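Local coordinates for Nsp15 (Middle East respiratory syndrome-related coronavirus, PDB 5YVD), which probably cleaves viral RNA on the 3' side of uridylates, as a hexameric endoribonuclease of the coronavirus EndoU family, at residues 300-305 with 336-341. Residues are numbered along the deposited sequence; the frame is centred on the assembly and turned at random.
Sequences VMILKS and QTFYPR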
ATOM      1  N   VAL A 300     -30.353  11.060 -38.458  1.00 42.64           N
ATOM      2  CA  VAL A 300     -31.007  10.851 -39.743  1.00 46.71           C
ATOM      3  C   VAL A 300     -30.810  12.081 -40.664  1.00 46.78           C
ATOM      4  O   VAL A 300     -30.512  11.966 -41.848  1.00 47.93           O
ATOM      5  CB  VAL A 300     -32.506  10.526 -39.556  1.00 45.42           C
ATOM      6  CG1 VAL A 300     -33.229  10.537 -40.893  1.00 48.40           C
ATOM      7  CG2 VAL A 300     -32.673   9.178 -38.885  1.00 44.08           C
ATOM      8  N   MET A 301     -30.959  13.256 -40.097  1.00 47.22           N
ATOM      9  CA  MET A 301     -30.788  14.480 -40.851  1.00 52.53           C
ATOM     10  C   MET A 301     -29.415  14.498 -41.525  1.00 47.78           C
ATOM     11  O   MET A 301     -29.302  14.804 -42.705  1.00 46.31           O
ATOM     12  CB  MET A 301     -30.969  15.658 -39.903  1.00 58.71           C
ATOM     13  CG  MET A 301     -31.161  17.011 -40.526  1.00 67.21           C
ATOM     14  SD  MET A 301     -31.794  18.114 -39.231  1.00 87.88           S
ATOM     15  CE  MET A 301     -30.352  18.381 -38.181  1.00 86.87           C
ATOM     16  N   ILE A 302     -28.382  14.136 -40.782  1.00 45.76           N
ATOM     17  CA  ILE A 302     -27.027  14.181 -41.298  1.00 47.32           C
ATOM     18  C   ILE A 302     -26.844  13.260 -42.494  1.00 51.91           C
ATOM     19  O   ILE A 302     -26.208  13.627 -43.488  1.00 53.81           O
ATOM     20  CB  ILE A 302     -26.028  13.750 -40.215  1.00 48.34           C
ATOM     21  CG1 ILE A 302     -25.891  14.870 -39.200  1.00 48.07           C
ATOM     22  CG2 ILE A 302     -24.663  13.367 -40.815  1.00 47.03           C
ATOM     23  CD1 ILE A 302     -25.153  14.455 -37.955  1.00 49.05           C
ATOM     24  N   LEU A 303     -27.368  12.046 -42.380  1.00 51.23           N
ATOM     25  CA  LEU A 303     -27.238  11.086 -43.459  1.00 50.70           C
ATOM     26  C   LEU A 303     -27.932  11.529 -44.733  1.00 52.74           C
ATOM     27  O   LEU A 303     -27.427  11.289 -45.830  1.00 58.77           O
ATOM     28  CB  LEU A 303     -27.836   9.761 -43.034  1.00 48.92           C
ATOM     29  CG  LEU A 303     -27.007   8.973 -42.056  1.00 45.83           C
ATOM     30  CD1 LEU A 303     -27.716   7.659 -41.839  1.00 44.62           C
ATOM     31  CD2 LEU A 303     -25.588   8.773 -42.561  1.00 45.96           C
ATOM     32  N   LYS A 304     -29.101  12.143 -44.583  1.00 50.70           N
ATOM     33  CA  LYS A 304     -29.890  12.566 -45.717  1.00 52.71           C
ATOM     34  C   LYS A 304     -29.321  13.820 -46.348  1.00 52.52           C
ATOM     35  O   LYS A 304     -29.811  14.259 -47.376  1.00 60.43           O
ATOM     36  CB  LYS A 304     -31.341  12.779 -45.290  1.00 54.54           C
ATOM     37  CG  LYS A 304     -32.068  11.473 -45.002  1.00 58.26           C
ATOM     38  CD  LYS A 304     -33.565  11.704 -44.844  1.00 63.12           C
ATOM     39  CE  LYS A 304     -34.356  10.402 -44.888  1.00 65.37           C
ATOM     40  NZ  LYS A 304     -35.770  10.630 -44.480  1.00 64.05           N
ATOM     41  N   SER A 305     -28.290  14.391 -45.733  1.00 52.31           N
ATOM     42  CA  SER A 305     -27.575  15.552 -46.284  1.00 54.15           C
ATOM     43  C   SER A 305     -26.436  15.162 -47.202  1.00 52.15           C
ATOM     44  O   SER A 305     -25.774  16.023 -47.753  1.00 49.16           O
ATOM     45  CB  SER A 305     -26.973  16.398 -45.155  1.00 53.77           C
ATOM     46  OG  SER A 305     -27.972  16.762 -44.226  1.00 58.85           O
ATOM     47  N   GLN A 336     -22.936   1.916 -47.317  1.00 52.25           N
ATOM     48  CA  GLN A 336     -22.475   0.618 -46.840  1.00 57.50           C
ATOM     49  C   GLN A 336     -22.392   0.744 -45.332  1.00 55.54           C
ATOM     50  O   GLN A 336     -23.062   0.008 -44.624  1.00 52.81           O
ATOM     51  CB  GLN A 336     -21.100   0.225 -47.396  1.00 64.60           C
ATOM     52  CG  GLN A 336     -20.961   0.168 -48.912  1.00 72.13           C
ATOM     53  CD  GLN A 336     -19.492   0.137 -49.335  1.00 83.68           C
ATOM     54  OE1 GLN A 336     -19.056   0.905 -50.202  1.00 91.69           O
ATOM     55  NE2 GLN A 336     -18.714  -0.730 -48.694  1.00 78.33           N
ATOM     56  N   THR A 337     -21.563   1.685 -44.864  1.00 53.74           N
ATOM     57  CA  THR A 337     -21.380   1.963 -43.444  1.00 54.16           C
ATOM     58  C   THR A 337     -21.095   3.462 -43.167  1.00 52.63           C
ATOM     59  O   THR A 337     -20.757   4.217 -44.077  1.00 43.72           O
ATOM     60  CB  THR A 337     -20.273   1.072 -42.814  1.00 55.98           C
ATOM     61  OG1 THR A 337     -20.193   1.316 -41.392  1.00 61.57           O
ATOM     62  CG2 THR A 337     -18.931   1.343 -43.443  1.00 57.08           C
ATOM     63  N   PHE A 338     -21.257   3.854 -41.895  1.00 52.98           N
ATOM     64  CA  PHE A 338     -21.039   5.221 -41.417  1.00 49.90           C
ATOM     65  C   PHE A 338     -20.689   5.182 -39.935  1.00 52.46           C
ATOM     66  O   PHE A 338     -21.467   4.675 -39.121  1.00 46.60           O
ATOM     67  CB  PHE A 338     -22.305   6.024 -41.596  1.00 49.60           C
ATOM     68  CG  PHE A 338     -22.192   7.454 -41.179  1.00 47.93           C
ATOM     69  CD1 PHE A 338     -22.725   7.885 -39.992  1.00 51.31           C
ATOM     70  CD2 PHE A 338     -21.609   8.381 -42.005  1.00 50.92           C
ATOM     71  CE1 PHE A 338     -22.660   9.216 -39.617  1.00 50.00           C
ATOM     72  CE2 PHE A 338     -21.535   9.713 -41.646  1.00 50.56           C
ATOM     73  CZ  PHE A 338     -22.063  10.132 -40.447  1.00 47.23           C
ATOM     74  N   TYR A 339     -19.510   5.697 -39.590  1.00 53.18           N
ATOM     75  CA  TYR A 339     -19.009   5.615 -38.219  1.00 49.31           C
ATOM     76  C   TYR A 339     -18.122   6.791 -37.900  1.00 47.46           C
ATOM     77  O   TYR A 339     -17.545   7.376 -38.811  1.00 45.78           O
ATOM     78  CB  TYR A 339     -18.215   4.313 -38.006  1.00 49.31           C
ATOM     79  CG  TYR A 339     -17.020   4.140 -38.912  1.00 48.01           C
ATOM     80  CD1 TYR A 339     -15.731   4.354 -38.444  1.00 49.35           C
ATOM     81  CD2 TYR A 339     -17.181   3.782 -40.245  1.00 51.25           C
ATOM     82  CE1 TYR A 339     -14.635   4.214 -39.269  1.00 46.67           C
ATOM     83  CE2 TYR A 339     -16.094   3.630 -41.080  1.00 51.11           C
ATOM     84  CZ  TYR A 339     -14.824   3.843 -40.584  1.00 51.23           C
ATOM     85  OH  TYR A 339     -13.737   3.685 -41.422  1.00 59.29           O
ATOM     86  N   PRO A 340     -17.977   7.113 -36.600  1.00 50.50           N
ATOM     87  CA  PRO A 340     -17.030   8.134 -36.157  1.00 51.08           C
ATOM     88  C   PRO A 340     -15.588   7.660 -36.272  1.00 54.16           C
ATOM     89  O   PRO A 340     -15.345   6.479 -36.422  1.00 53.46           O
ATOM     90  CB  PRO A 340     -17.391   8.340 -34.682  1.00 51.44           C
ATOM     91  CG  PRO A 340     -18.708   7.664 -34.482  1.00 51.45           C
ATOM     92  CD  PRO A 340     -18.696   6.531 -35.457  1.00 50.90           C
ATOM     93  N   ARG A 341     -14.640   8.584 -36.201  1.00 59.86           N
ATOM     94  CA  ARG A 341     -13.234   8.221 -36.122  1.00 61.26           C
ATOM     95  C   ARG A 341     -12.617   8.905 -34.934  1.00 61.64           C
ATOM     96  O   ARG A 341     -11.539   8.515 -34.518  1.00 75.12           O
ATOM     97  CB  ARG A 341     -12.490   8.587 -37.398  1.00 64.13           C
ATOM     98  CG  ARG A 341     -13.213   9.582 -38.292  1.00 66.69           C
ATOM     99  CD  ARG A 341     -12.321  10.086 -39.414  1.00 74.15           C
ATOM    100  NE  ARG A 341     -11.470   9.028 -39.957  1.00 84.67           N
ATOM    101  CZ  ARG A 341     -10.444   9.224 -40.791  1.00 91.91           C
ATOM    102  NH1 ARG A 341     -10.131  10.451 -41.231  1.00 89.56           N
ATOM    103  NH2 ARG A 341      -9.731   8.172 -41.204  1.00 88.31           N
TER
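L303 sets one methyl of its isobutyl group on a face of the F338 ring, and this CH-pi contact is the closest approach between segments 300-305 and 336-341. L303 CD2 stands 3.9 Å from the centroid of the F338 ring and 10° off the ring normal, so it lies over the middle of the six-membered ring. L303 CD2 is 3.9 Å from both F338 CG and F338 CD1 and 4.2 Å from F338 CE1, a slight lean to the CG side of the centre. The CB of F338 already points to the helix, and with CG anti to the backbone N (chi1 -178°) the ring continues that way.

The second apolar contact falls at the far end of the ring. I302 CG2 comes within 4.2 Å of F338 CZ, obliquely to the ring, and the two side chains run roughly at right angles. Two consecutive helix residues thus meet one phenylalanine, while the backbones stay well apart: the CA atoms of L303 and F338 are 8.8 Å from each other.

No hydrogen bond joins the two segments. At the helix end, S305 OG donates to M301 O at 2.8 Å, from above the carbonyl plane.

Neighbouring residues extend the apolar cluster. On the sheet side, F326 of strand 322-331 stacks on F338 and V317 of strand 312-319 touches I302; F229 of helix 229-234 and Y227 of the loop before it touch L303. F338 projects from an outermost strand, within this chain, of that three-stranded antiparallel sheet. The arrangement is helix-on-sheet hydrophobic core packing within the C-terminal EndoU domain.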